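Local coordinates for peptide ABC transporter permease (Staphylococcus hominis, PDB 6EXS), which probably carries peptides, including a thioalcohol-conjugated dipeptide linked to human axillary malodour, across the bacterial membrane as a POT-family transporter of the major facilitator superfamily, at residues I472-T475 with L476-V480; G260-L263 with P264-F268. One frame throughout, in Å; residues are numbered along the deposited sequence.

How the interactions relate
Both interactions lie within short runs of long helices of one chain, and they do not touch: their centres lie 22 Å apart and their nearest atoms about 12 Å. Helix 279-302 relates them. In interaction 1 its residues P290, L294 and L297 receive side chains of helix 460-479, while in interaction 2 F292 meets P264, and V285, F288 and I289 pack on F268. The same helix carries Q302, one of the residues around the bound conjugated peptide; no residue of either interaction belongs to that pocket. The two runs differ in backbone: 472-480 keeps four regular i to i+4 bonds, whereas 260-268 lacks the i to i+4 bonds to G260 O and V261 O.

Interaction 1 (I472-T475 with L476-V480); sequences IVIT and LIILV
I474 and I478 run alongside one another, one turn apart on helix 460-479, the CG2 branch of I474 meeting the CD1 tip of I478 at 3.8 Å. I478 reaches back because its CG1 sits beside its own backbone N (chi1 -69°), which sends that branch toward the preceding turn and also sets CG1 3.4 Å from I474 O. I472 and L476 repeat the pattern on another side of the helix: CG2 of the isoleucine touches CD1 of the leucine at 3.8 Å, the two side chains again extending in a common direction. Between these pairs, I477 lays CG1 and CD1 over the carbonyl oxygen of V473, CD1 coming to 3.3 Å from V473 O.

Four backbone i to i+4 bonds underlie these contacts. The shortest runs from L479 N to T475 O at 2.8 Å. The hydroxyl of buried T475 turns back to bond A471 O, so its polar end is served within its own helix while the residue packs on helices 279-302 and 364-389. I478 leans on P290 and L294, and I472 on L373 and I380.

Across the turn the side chains meet purely by apolar contact, while the four carbonyls of 472-475 each accept a backbone N-H from the next turn, chemistry that suits a transmembrane helix whose other flank probably faces lipid.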
loop_
_atom_site.group_PDB
_atom_site.type_symbol
_atom_site.label_atom_id
_atom_site.label_comp_id
_atom_site.label_asym_id
_atom_site.label_seq_id
_atom_site.Cartn_x
_atom_site.Cartn_y
_atom_site.Cartn_z
ATOM N N ILE A 472 19.396 -1.129 -9.872
ATOM C CA ILE A 472 19.992 -0.431 -11.023
ATOM C C ILE A 472 20.438 -1.409 -12.145
ATOM O O ILE A 472 20.137 -1.138 -13.306
ATOM C CB ILE A 472 21.126 0.553 -10.573
ATOM C CG1 ILE A 472 20.535 1.709 -9.712
ATOM C CG2 ILE A 472 21.925 1.116 -11.774
ATOM C CD1 ILE A 472 21.523 2.455 -8.818
ATOM N N VAL A 473 21.110 -2.536 -11.816
ATOM C CA VAL A 473 21.572 -3.490 -12.837
ATOM C C VAL A 473 20.387 -4.147 -13.581
ATOM O O VAL A 473 20.402 -4.144 -14.814
ATOM C CB VAL A 473 22.635 -4.537 -12.370
ATOM C CG1 VAL A 473 23.951 -3.861 -11.988
ATOM C CG2 VAL A 473 22.133 -5.430 -11.237
ATOM N N ILE A 474 19.348 -4.645 -12.851
ATOM C CA ILE A 474 18.152 -5.275 -13.452
ATOM C C ILE A 474 17.406 -4.264 -14.340
ATOM O O ILE A 474 16.935 -4.620 -15.429
ATOM C CB ILE A 474 17.220 -5.947 -12.401
ATOM C CG1 ILE A 474 17.987 -6.951 -11.520
ATOM C CG2 ILE A 474 16.015 -6.636 -13.079
ATOM C CD1 ILE A 474 17.280 -7.316 -10.248
ATOM N N THR A 475 17.338 -3.002 -13.885
ATOM C CA THR A 475 16.710 -1.922 -14.639
ATOM C C THR A 475 17.487 -1.638 -15.918
ATOM O O THR A 475 16.861 -1.517 -16.964
ATOM C CB THR A 475 16.483 -0.682 -13.768
ATOM O OG1 THR A 475 15.719 -1.072 -12.631
ATOM C CG2 THR A 475 15.746 0.416 -14.507
ATOM N N LEU A 476 18.832 -1.570 -15.848
ATOM C CA LEU A 476 19.660 -1.338 -17.033
ATOM C C LEU A 476 19.564 -2.488 -18.048
ATOM O O LEU A 476 19.591 -2.227 -19.255
ATOM C CB LEU A 476 21.123 -1.034 -16.675
ATOM C CG LEU A 476 21.408 0.322 -16.030
ATOM C CD1 LEU A 476 22.802 0.347 -15.437
ATOM C CD2 LEU A 476 21.234 1.471 -17.021
ATOM N N ILE A 477 19.407 -3.746 -17.562
ATOM C CA ILE A 477 19.265 -4.936 -18.413
ATOM C C ILE A 477 17.899 -4.909 -19.138
ATOM O O ILE A 477 17.854 -5.165 -20.340
ATOM C CB ILE A 477 19.559 -6.267 -17.646
ATOM C CG1 ILE A 477 21.015 -6.297 -17.125
ATOM C CG2 ILE A 477 19.289 -7.502 -18.525
ATOM C CD1 ILE A 477 21.237 -7.136 -15.894
ATOM N N ILE A 478 16.811 -4.547 -18.424
ATOM C CA ILE A 478 15.460 -4.447 -18.994
ATOM C C ILE A 478 15.348 -3.241 -19.955
ATOM O O ILE A 478 14.797 -3.398 -21.049
ATOM C CB ILE A 478 14.370 -4.464 -17.872
ATOM C CG1 ILE A 478 14.294 -5.857 -17.208
ATOM C CG2 ILE A 478 12.981 -4.013 -18.381
ATOM C CD1 ILE A 478 13.580 -5.933 -15.855
ATOM N N LEU A 479 15.884 -2.057 -19.549
ATOM C CA LEU A 479 15.869 -0.786 -20.295
ATOM C C LEU A 479 16.297 -0.907 -21.761
ATOM O O LEU A 479 15.693 -0.252 -22.610
ATOM C CB LEU A 479 16.710 0.289 -19.569
ATOM C CG LEU A 479 16.745 1.737 -20.113
ATOM C CD1 LEU A 479 15.346 2.298 -20.366
ATOM C CD2 LEU A 479 17.499 2.654 -19.163
ATOM N N VAL A 480 17.307 -1.750 -22.065
ATOM C CA VAL A 480 17.784 -1.931 -23.448
ATOM C C VAL A 480 16.732 -2.656 -24.347
ATOM O O VAL A 480 16.828 -2.575 -25.577
ATOM C CB VAL A 480 19.198 -2.576 -23.544
ATOM C CG1 VAL A 480 20.232 -1.775 -22.751
ATOM C CG2 VAL A 480 19.192 -4.041 -23.117
#

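Interaction 2 (G260-L263 with P264-F268); sequences GVAL and PIIYF
A262 O receives the N-H of I266 at 2.8 Å, an almost straight bond (172°) that spans the proline kink at P264 in helix 249-273 of this major facilitator fold. At P264 the ring replaces the amide hydrogen, so the bond that G260 O would take from the next turn is missing. The following link is open as well, since I265 N stands 3.7 Å from V261 O, too far for a hydrogen bond. The ring moves in instead: P264 CG lies 3.4 Å from G260 O, and CD lies 3.3 Å from V261 O. G260 O finds a donor outside the turn, the hydroxyl of S443 on helix 430-451, and the proline ring itself packs against S443 and against F292 of helix 279-302.

On the surface V261 and I265 extend alongside each other, CG1 of the valine 4.0 Å from CD1 of the isoleucine. With chi1 at -62° the CG1 branch of I265 is turned opposite its carbonyl carbon and folds back over V261 O, together with CD1. I266 folds back in the same way, CG1 lying 3.4 Å from A262 O.

The i to i+4 pattern, resumed by I266, continues with Y267 N bonded to L263 O at 3.0 Å. The tyrosine ring reaches S435, V436 and L439 of helix 430-451, and its hydroxyl bonds a bound monoolein. L263 O also approaches the ring rim, close to the ring plane, 3.0 Å from Y267 CD2.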
loop_
_atom_site.group_PDB
_atom_site.type_symbol
_atom_site.label_atom_id
_atom_site.label_comp_id
_atom_site.label_asym_id
_atom_site.label_seq_id
_atom_site.Cartn_x
_atom_site.Cartn_y
_atom_site.Cartn_z
ATOM N N GLY A 260 3.697 -14.194 -1.989
ATOM C CA GLY A 260 4.225 -13.093 -2.787
ATOM C C GLY A 260 4.937 -13.516 -4.054
ATOM O O GLY A 260 5.089 -12.707 -4.968
ATOM N N VAL A 261 5.384 -14.775 -4.123
ATOM C CA VAL A 261 6.077 -15.326 -5.284
ATOM C C VAL A 261 5.066 -16.078 -6.163
ATOM O O VAL A 261 5.069 -15.897 -7.379
ATOM C CB VAL A 261 7.295 -16.217 -4.862
ATOM C CG1 VAL A 261 7.923 -16.928 -6.062
ATOM C CG2 VAL A 261 8.354 -15.400 -4.127
ATOM N N ALA A 262 4.202 -16.910 -5.540
ATOM C CA ALA A 262 3.218 -17.756 -6.219
ATOM C C ALA A 262 2.113 -16.993 -6.950
ATOM O O ALA A 262 1.885 -17.266 -8.133
ATOM C CB ALA A 262 2.618 -18.759 -5.244
ATOM N N LEU A 263 1.413 -16.064 -6.248
ATOM C CA LEU A 263 0.299 -15.286 -6.806
ATOM C C LEU A 263 0.658 -14.604 -8.137
ATOM O O LEU A 263 -0.088 -14.835 -9.084
ATOM C CB LEU A 263 -0.313 -14.289 -5.801
ATOM C CG LEU A 263 -0.960 -14.882 -4.544
ATOM C CD1 LEU A 263 -1.136 -13.825 -3.490
ATOM C CD2 LEU A 263 -2.276 -15.577 -4.849
ATOM N N PRO A 264 1.795 -13.863 -8.302
ATOM C CA PRO A 264 2.110 -13.313 -9.640
ATOM C C PRO A 264 2.263 -14.401 -10.715
ATOM O O PRO A 264 1.761 -14.220 -11.826
ATOM C CB PRO A 264 3.421 -12.550 -9.426
ATOM C CG PRO A 264 3.545 -12.366 -7.966
ATOM C CD PRO A 264 2.828 -13.484 -7.312
ATOM N N ILE A 265 2.920 -15.538 -10.377
ATOM C CA ILE A 265 3.101 -16.671 -11.295
ATOM C C ILE A 265 1.721 -17.211 -11.721
ATOM O O ILE A 265 1.458 -17.286 -12.922
ATOM C CB ILE A 265 4.052 -17.781 -10.733
ATOM C CG1 ILE A 265 5.487 -17.229 -10.501
ATOM C CG2 ILE A 265 4.067 -19.033 -11.657
ATOM C CD1 ILE A 265 6.392 -18.062 -9.577
ATOM N N ILE A 266 0.831 -17.509 -10.736
ATOM C CA ILE A 266 -0.535 -18.007 -10.955
ATOM C C ILE A 266 -1.317 -17.069 -11.891
ATOM O O ILE A 266 -1.994 -17.548 -12.802
ATOM C CB ILE A 266 -1.269 -18.270 -9.601
ATOM C CG1 ILE A 266 -0.651 -19.482 -8.858
ATOM C CG2 ILE A 266 -2.791 -18.466 -9.788
ATOM C CD1 ILE A 266 -0.978 -19.570 -7.343
ATOM N N TYR A 267 -1.186 -15.745 -11.690
ATOM C CA TYR A 267 -1.876 -14.738 -12.492
ATOM C C TYR A 267 -1.366 -14.663 -13.919
ATOM O O TYR A 267 -2.184 -14.742 -14.837
ATOM C CB TYR A 267 -1.872 -13.358 -11.806
ATOM C CG TYR A 267 -2.973 -13.230 -10.774
ATOM C CD1 TYR A 267 -4.261 -12.845 -11.145
ATOM C CD2 TYR A 267 -2.750 -13.559 -9.440
ATOM C CE1 TYR A 267 -5.289 -12.770 -10.209
ATOM C CE2 TYR A 267 -3.774 -13.505 -8.499
ATOM C CZ TYR A 267 -5.041 -13.099 -8.887
ATOM O OH TYR A 267 -6.052 -13.027 -7.968
ATOM N N PHE A 268 -0.038 -14.543 -14.120
ATOM C CA PHE A 268 0.525 -14.482 -15.470
ATOM C C PHE A 268 0.294 -15.786 -16.248
ATOM O O PHE A 268 -0.037 -15.723 -17.433
ATOM C CB PHE A 268 2.007 -14.049 -15.472
ATOM C CG PHE A 268 2.244 -12.559 -15.308
ATOM C CD1 PHE A 268 1.983 -11.675 -16.351
ATOM C CD2 PHE A 268 2.756 -12.044 -14.121
ATOM C CE1 PHE A 268 2.198 -10.300 -16.197
ATOM C CE2 PHE A 268 2.974 -10.671 -13.969
ATOM C CZ PHE A 268 2.694 -9.809 -15.008
#